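Long-range contacts in natterin-like protein (Lethenteron camtschaticum, PDB 6IUL), which is a pore-forming cytotoxin of the lamprey immune system, probably pairing a jacalin-like, sugar-binding lectin domain with an aerolysin-type pore-forming module: residues 32-37 with 58-63; 38-43 with 132-137. All coordinates share one frame; numbering follows the deposited sequence.

Contact 1 of 2, residues 32-37 with 58-63; sequences KLSVSV and GAMDSS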
ATOM      1  N   LYS A  32       7.323 -14.461  24.075  1.00 25.73           N
ATOM      2  CA  LYS A  32       6.654 -14.784  25.289  1.00 26.66           C
ATOM      3  C   LYS A  32       7.649 -15.153  26.398  1.00 26.96           C
ATOM      4  O   LYS A  32       8.646 -15.801  26.156  1.00 26.15           O
ATOM      5  CB  LYS A  32       5.709 -15.951  25.026  1.00 29.16           C
ATOM      6  CG  LYS A  32       4.777 -16.340  26.170  1.00 33.94           C
ATOM      7  CD  LYS A  32       3.900 -17.535  25.719  1.00 36.04           C
ATOM      8  CE  LYS A  32       2.942 -17.978  26.787  1.00 43.82           C
ATOM      9  NZ  LYS A  32       1.950 -18.961  26.228  1.00 52.18           N
ATOM     10  N   LEU A  33       7.309 -14.794  27.632  1.00 25.50           N
ATOM     11  CA  LEU A  33       8.108 -15.108  28.797  1.00 25.43           C
ATOM     12  C   LEU A  33       7.213 -15.609  29.916  1.00 26.43           C
ATOM     13  O   LEU A  33       6.109 -15.102  30.126  1.00 25.85           O
ATOM     14  CB  LEU A  33       8.760 -13.842  29.280  1.00 27.44           C
ATOM     15  CG  LEU A  33       9.540 -13.865  30.558  1.00 32.39           C
ATOM     16  CD1 LEU A  33      10.714 -14.788  30.368  1.00 36.84           C
ATOM     17  CD2 LEU A  33      10.046 -12.483  31.010  1.00 29.94           C
ATOM     18  N   SER A  34       7.692 -16.595  30.658  1.00 25.66           N
ATOM     19  CA  SER A  34       7.026 -17.069  31.842  1.00 27.46           C
ATOM     20  C   SER A  34       8.045 -17.244  32.979  1.00 27.26           C
ATOM     21  O   SER A  34       9.117 -17.780  32.774  1.00 26.19           O
ATOM     22  CB  SER A  34       6.304 -18.384  31.533  1.00 28.67           C
ATOM     23  OG  SER A  34       5.704 -18.880  32.696  1.00 28.53           O
ATOM     24  N   VAL A  35       7.678 -16.796  34.185  1.00 26.51           N
ATOM     25  CA  VAL A  35       8.583 -16.709  35.299  1.00 24.95           C
ATOM     26  C   VAL A  35       7.981 -17.362  36.545  1.00 24.02           C
ATOM     27  O   VAL A  35       6.813 -17.124  36.920  1.00 25.41           O
ATOM     28  CB  VAL A  35       8.935 -15.244  35.636  1.00 26.83           C
ATOM     29  CG1 VAL A  35       9.921 -15.157  36.798  1.00 28.50           C
ATOM     30  CG2 VAL A  35       9.556 -14.540  34.438  1.00 27.74           C
ATOM     31  N   SER A  36       8.787 -18.200  37.174  1.00 22.32           N
ATOM     32  CA  SER A  36       8.472 -18.791  38.445  1.00 24.50           C
ATOM     33  C   SER A  36       9.310 -18.113  39.525  1.00 26.90           C
ATOM     34  O   SER A  36      10.505 -17.856  39.336  1.00 25.61           O
ATOM     35  CB  SER A  36       8.745 -20.312  38.454  1.00 24.98           C
ATOM     36  OG  SER A  36       7.801 -21.000  37.628  1.00 26.42           O
ATOM     37  N   VAL A  37       8.665 -17.807  40.648  1.00 27.43           N
ATOM     38  CA  VAL A  37       9.313 -17.135  41.772  1.00 29.81           C
ATOM     39  C   VAL A  37       9.213 -17.998  43.047  1.00 30.63           C
ATOM     40  O   VAL A  37       8.248 -18.679  43.270  1.00 29.78           O
ATOM     41  CB  VAL A  37       8.712 -15.762  42.016  1.00 30.77           C
ATOM     42  CG1 VAL A  37       8.885 -14.891  40.786  1.00 33.23           C
ATOM     43  CG2 VAL A  37       7.234 -15.832  42.397  1.00 29.88           C
ATOM     44  N   GLY A  58      16.546 -22.803  35.126  1.00 25.99           N
ATOM     45  CA  GLY A  58      16.150 -22.930  36.546  1.00 25.69           C
ATOM     46  C   GLY A  58      15.017 -23.916  36.637  1.00 26.32           C
ATOM     47  O   GLY A  58      15.017 -24.886  35.873  1.00 28.66           O
ATOM     48  N   ALA A  59      14.014 -23.664  37.493  1.00 26.49           N
ATOM     49  CA  ALA A  59      12.896 -24.588  37.701  1.00 25.65           C
ATOM     50  C   ALA A  59      11.577 -23.855  37.627  1.00 26.72           C
ATOM     51  O   ALA A  59      11.443 -22.753  38.150  1.00 25.69           O
ATOM     52  CB  ALA A  59      13.029 -25.240  39.070  1.00 28.65           C
ATOM     53  N   MET A  60      10.601 -24.465  36.967  1.00 26.75           N
ATOM     54  CA  MET A  60       9.277 -23.877  36.832  1.00 27.14           C
ATOM     55  C   MET A  60       8.262 -24.639  37.674  1.00 29.13           C
ATOM     56  O   MET A  60       8.279 -25.878  37.682  1.00 27.38           O
ATOM     57  CB  MET A  60       8.827 -23.862  35.355  1.00 27.70           C
ATOM     58  CG  MET A  60       9.725 -23.016  34.461  1.00 28.30           C
ATOM     59  SD  MET A  60       9.515 -21.271  34.799  1.00 28.30           S
ATOM     60  CE  MET A  60       7.990 -20.941  33.908  1.00 27.99           C
ATOM     61  N   ASP A  61       7.347 -23.910  38.324  1.00 28.57           N
ATOM     62  CA  ASP A  61       6.336 -24.522  39.170  1.00 30.84           C
ATOM     63  C   ASP A  61       4.962 -23.851  38.959  1.00 32.73           C
ATOM     64  O   ASP A  61       4.806 -23.065  38.053  1.00 31.10           O
ATOM     65  CB  ASP A  61       6.790 -24.529  40.631  1.00 31.30           C
ATOM     66  CG  ASP A  61       6.981 -23.116  41.222  1.00 34.58           C
ATOM     67  OD1 ASP A  61       6.498 -22.110  40.617  1.00 32.23           O
ATOM     68  OD2 ASP A  61       7.627 -23.026  42.306  1.00 28.66           O
ATOM     69  N   SER A  62       3.992 -24.170  39.814  1.00 32.15           N
ATOM     70  CA  SER A  62       2.643 -23.671  39.718  1.00 32.46           C
ATOM     71  C   SER A  62       2.546 -22.152  39.985  1.00 29.65           C
ATOM     72  O   SER A  62       1.553 -21.531  39.650  1.00 31.23           O
ATOM     73  CB  SER A  62       1.733 -24.451  40.676  1.00 32.87           C
ATOM     74  OG  SER A  62       2.060 -24.113  42.041  1.00 38.99           O
ATOM     75  N   SER A  63       3.585 -21.526  40.530  1.00 28.80           N
ATOM     76  CA  SER A  63       3.571 -20.079  40.665  1.00 28.52           C
ATOM     77  C   SER A  63       3.804 -19.318  39.378  1.00 26.94           C
ATOM     78  O   SER A  63       3.921 -18.097  39.425  1.00 32.22           O
ATOM     79  CB  SER A  63       4.646 -19.622  41.663  1.00 30.16           C
ATOM     80  OG  SER A  63       5.960 -19.494  41.067  1.00 25.10           O
TER
HETATM   81  O   HOH W   1       5.639 -16.131  39.197  1.00 29.16           O
HETATM   82  O   HOH W   2       7.789 -20.966  44.205  1.00 46.20           O
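Ser34 meets the loop 58-63 first, through the methyl end of Met60: its OG lies 3.3 Å from Met60 CE. Met60 gets there by folding its chain back at chi2 and chi3, so that sulfur and methyl run beside the strand although CB itself does not point at it. Val35 turns its side chain away, toward Phe102, and takes part through its carbonyl: water 1 donates both to Val35 O (2.7 Å) and to Ser63 O, bridging the two backbones. Ser36 is the residue most involved. With OG anti to its carbonyl carbon (chi1 -70°), the hydroxyl is directed at the loop and accepts a nearly straight hydrogen bond from Asp61 N at 3.0 Å, N-H...O angle 163°. Met60 SD packs against the same oxygen, 3.3 Å from Ser36 OG. At Val37 the backbone takes over: Val37 N donates to Ser63 OG over 3.2 Å, and water 2 links Val37 O to Asp61 OD2. Ser63 OG in turn donates to Asp61 OD1 at 2.7 Å, meeting the syn lone pair of that oxygen, while Ser63 N donates to the same OD1 from above the carboxylate plane, 3.0 Å away, which closes an Asx turn. Asp61 OD2 also forms a salt bridge with Arg43. The chemistry is therefore a relay: Ser63 OG is at once acceptor from Val37 N and donor to the carboxylate, and that carboxylate both shapes the turn and, through water, ties it to the strand end.

Contact 2 of 2, residues 38-43 with 132-137; sequences GGWQVR and GSDIDS
Gln41 lies across Asp134, the two side chains crossing at about a right angle, and its atoms approach the carboxylate one after another. Gln41 CB stays 4.1 Å from Asp134 OD2. Gln41 CG, set between the backbone N and the carbonyl carbon (chi1 75°), comes down to 3.5 Å from Asp134 CG, a van der Waals contact. A second bend at chi2 then carries the amide over to the carboxylate, its plane turned 59° from it. At the tip NE2 offers weak hydrogen bonds to both oxygens: Asp134 OD2 is 3.2 Å from Gln41 NE2 but poorly aligned, whereas OD1 is farther but lies almost straight ahead of the N-H. The other tip atom, Gln41 OE1, turns back to its own segment, accepting from Trp40 N at 2.8 Å and sitting over one face of the Trp40 ring, near its rim. The bond from Trp40 N helps set the amide's rotation, which presents NE2 to Asp134, whose stronger partner is Arg88, in a salt bridge to OD2. Beside this polar cluster, Ile135 N donates to Val42 O (3.1 Å, N-H...O angle 163°), and Val42 CG1 packs on Ile135 CG1 at 3.9 Å. Asp134 CA adds a C-H...O contact to Arg43 O. Gly132 to Asp136 has the G-X3-D spacing of the sugar-binding loop of mannose-specific jacalin-related lectins, so a similar role is plausible. The contact thus joins the residues leading into strand 42-49 to those leading into strand 135-155, which belongs to a different sheet, while Leu89, opening strand 89-96 of a third sheet, touches both Val42 and Ile135.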
ATOM      1  N   GLY A  38      10.264 -18.016  43.824  1.00 32.03           N
ATOM      2  CA  GLY A  38      10.199 -18.609  45.145  1.00 32.47           C
ATOM      3  C   GLY A  38      10.282 -17.521  46.231  1.00 35.18           C
ATOM      4  O   GLY A  38      10.141 -16.321  45.958  1.00 27.14           O
ATOM      5  N   GLY A  39      10.536 -17.954  47.464  1.00 34.98           N
ATOM      6  CA  GLY A  39      10.628 -17.054  48.550  1.00 34.01           C
ATOM      7  C   GLY A  39      11.731 -16.036  48.471  1.00 32.21           C
ATOM      8  O   GLY A  39      11.517 -14.871  48.769  1.00 35.29           O
ATOM      9  N   TRP A  40      12.892 -16.456  48.039  1.00 32.14           N
ATOM     10  CA  TRP A  40      14.077 -15.596  48.071  1.00 35.63           C
ATOM     11  C   TRP A  40      14.788 -15.588  46.700  1.00 35.94           C
ATOM     12  O   TRP A  40      16.001 -15.347  46.583  1.00 36.63           O
ATOM     13  CB  TRP A  40      15.056 -16.020  49.217  1.00 36.35           C
ATOM     14  CG  TRP A  40      15.372 -17.520  49.242  1.00 37.21           C
ATOM     15  CD1 TRP A  40      14.553 -18.540  49.732  1.00 37.60           C
ATOM     16  CD2 TRP A  40      16.589 -18.156  48.829  1.00 37.54           C
ATOM     17  NE1 TRP A  40      15.193 -19.749  49.597  1.00 39.04           N
ATOM     18  CE2 TRP A  40      16.447 -19.550  49.082  1.00 36.40           C
ATOM     19  CE3 TRP A  40      17.788 -17.686  48.281  1.00 40.05           C
ATOM     20  CZ2 TRP A  40      17.439 -20.489  48.741  1.00 40.18           C
ATOM     21  CZ3 TRP A  40      18.795 -18.611  47.959  1.00 42.93           C
ATOM     22  CH2 TRP A  40      18.612 -20.010  48.200  1.00 42.39           C
ATOM     23  N   GLN A  41      14.039 -15.851  45.648  1.00 34.27           N
ATOM     24  CA  GLN A  41      14.640 -15.932  44.322  1.00 33.16           C
ATOM     25  C   GLN A  41      13.600 -15.964  43.208  1.00 31.21           C
ATOM     26  O   GLN A  41      12.406 -16.242  43.460  1.00 28.49           O
ATOM     27  CB  GLN A  41      15.544 -17.179  44.200  1.00 35.76           C
ATOM     28  CG  GLN A  41      14.787 -18.474  44.070  1.00 37.07           C
ATOM     29  CD  GLN A  41      14.355 -19.087  45.415  1.00 38.37           C
ATOM     30  OE1 GLN A  41      13.848 -18.433  46.285  1.00 42.72           O
ATOM     31  NE2 GLN A  41      14.490 -20.355  45.513  1.00 46.05           N
ATOM     32  N   VAL A  42      14.060 -15.638  41.992  1.00 25.96           N
ATOM     33  CA  VAL A  42      13.411 -16.119  40.789  1.00 27.87           C
ATOM     34  C   VAL A  42      13.875 -17.564  40.609  1.00 28.01           C
ATOM     35  O   VAL A  42      15.074 -17.801  40.529  1.00 25.24           O
ATOM     36  CB  VAL A  42      13.805 -15.282  39.559  1.00 27.01           C
ATOM     37  CG1 VAL A  42      13.336 -15.973  38.254  1.00 24.52           C
ATOM     38  CG2 VAL A  42      13.243 -13.877  39.701  1.00 25.77           C
ATOM     39  N   ARG A  43      12.920 -18.513  40.576  1.00 29.67           N
ATOM     40  CA  ARG A  43      13.234 -19.923  40.480  1.00 29.89           C
ATOM     41  C   ARG A  43      13.550 -20.367  39.065  1.00 28.58           C
ATOM     42  O   ARG A  43      14.399 -21.241  38.837  1.00 25.30           O
ATOM     43  CB  ARG A  43      12.060 -20.752  41.000  1.00 34.51           C
ATOM     44  CG  ARG A  43      11.970 -20.862  42.514  1.00 43.08           C
ATOM     45  CD  ARG A  43      12.285 -22.359  42.788  1.00 46.56           C
ATOM     46  NE  ARG A  43      11.044 -23.103  42.727  1.00 41.78           N
ATOM     47  CZ  ARG A  43      10.888 -24.418  42.958  1.00 40.79           C
ATOM     48  NH1 ARG A  43      11.893 -25.243  43.165  1.00 39.56           N
ATOM     49  NH2 ARG A  43       9.668 -24.911  43.013  1.00 34.81           N
ATOM     50  N   GLY A 132      20.948 -22.721  38.192  1.00 39.89           N
ATOM     51  CA  GLY A 132      21.128 -24.080  38.734  1.00 37.93           C
ATOM     52  C   GLY A 132      19.761 -24.581  39.112  1.00 37.41           C
ATOM     53  O   GLY A 132      18.932 -24.837  38.252  1.00 36.40           O
ATOM     54  N   SER A 133      19.520 -24.677  40.410  1.00 36.71           N
ATOM     55  CA  SER A 133      18.178 -24.945  40.908  1.00 37.79           C
ATOM     56  C   SER A 133      17.316 -23.708  40.641  1.00 38.38           C
ATOM     57  O   SER A 133      16.152 -23.837  40.267  1.00 34.90           O
ATOM     58  CB  SER A 133      18.191 -25.247  42.402  1.00 35.87           C
ATOM     59  OG  SER A 133      18.741 -26.531  42.602  1.00 41.16           O
ATOM     60  N   ASP A 134      17.931 -22.529  40.791  1.00 35.05           N
ATOM     61  CA  ASP A 134      17.277 -21.264  40.585  1.00 32.97           C
ATOM     62  C   ASP A 134      17.944 -20.459  39.449  1.00 30.47           C
ATOM     63  O   ASP A 134      18.889 -20.943  38.804  1.00 30.07           O
ATOM     64  CB  ASP A 134      17.328 -20.433  41.866  1.00 36.05           C
ATOM     65  CG  ASP A 134      16.856 -21.169  43.095  1.00 37.86           C
ATOM     66  OD1 ASP A 134      16.000 -22.070  42.988  1.00 45.22           O
ATOM     67  OD2 ASP A 134      17.388 -20.805  44.173  1.00 38.42           O
ATOM     68  N   ILE A 135      17.465 -19.219  39.236  1.00 27.49           N
ATOM     69  CA  ILE A 135      18.184 -18.284  38.402  1.00 28.61           C
ATOM     70  C   ILE A 135      19.166 -17.460  39.243  1.00 30.23           C
ATOM     71  O   ILE A 135      18.809 -16.483  39.915  1.00 30.73           O
ATOM     72  CB  ILE A 135      17.218 -17.360  37.646  1.00 31.94           C
ATOM     73  CG1 ILE A 135      16.176 -18.168  36.845  1.00 29.75           C
ATOM     74  CG2 ILE A 135      17.995 -16.405  36.769  1.00 31.95           C
ATOM     75  CD1 ILE A 135      16.761 -19.073  35.795  1.00 30.63           C
ATOM     76  N   ASP A 136      20.425 -17.874  39.222  1.00 29.59           N
ATOM     77  CA  ASP A 136      21.479 -17.156  39.939  1.00 30.09           C
ATOM     78  C   ASP A 136      21.710 -15.747  39.404  1.00 29.81           C
ATOM     79  O   ASP A 136      21.910 -14.809  40.160  1.00 31.58           O
ATOM     80  CB  ASP A 136      22.778 -17.953  39.837  1.00 33.52           C
ATOM     81  CG  ASP A 136      22.712 -19.280  40.578  1.00 37.30           C
ATOM     82  OD1 ASP A 136      22.260 -20.269  39.938  1.00 35.93           O
ATOM     83  OD2 ASP A 136      23.138 -19.301  41.777  1.00 42.42           O
ATOM     84  N   SER A 137      21.692 -15.619  38.084  1.00 29.83           N
ATOM     85  CA  SER A 137      21.782 -14.328  37.448  1.00 28.37           C
ATOM     86  C   SER A 137      21.175 -14.368  36.063  1.00 25.66           C
ATOM     87  O   SER A 137      21.126 -15.400  35.405  1.00 26.82           O
ATOM     88  CB  SER A 137      23.249 -13.861  37.432  1.00 29.26           C
ATOM     89  OG  SER A 137      24.008 -14.753  36.669  1.00 29.95           O
TER

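In the fold
Both contacts lie at one end of the elongated chain, within the jacalin-like domain, their centres 10 Å apart. The segments alternate in sequence: 32-37, 38-43, 58-63, then 132-137. Contact 1 closes the end of the sheet formed by strands 54-58, 42-49, 30-37 and 65-68; contact 2 ties that sheet to strand 135-155. Arg43 couples them: its backbone N and O are probably hydrogen-bonded to Ser36 O and Ala59 N, so one residue of contact 2 binds both segments of contact 1. With the further sheet containing strand 89-96, this grouping fits the beta-prism known for jacalin-related lectins. Strand 135-155, interrupted by a bulge or short loop, then joins the lectin tip to the probable aerolysin-type pore-forming module.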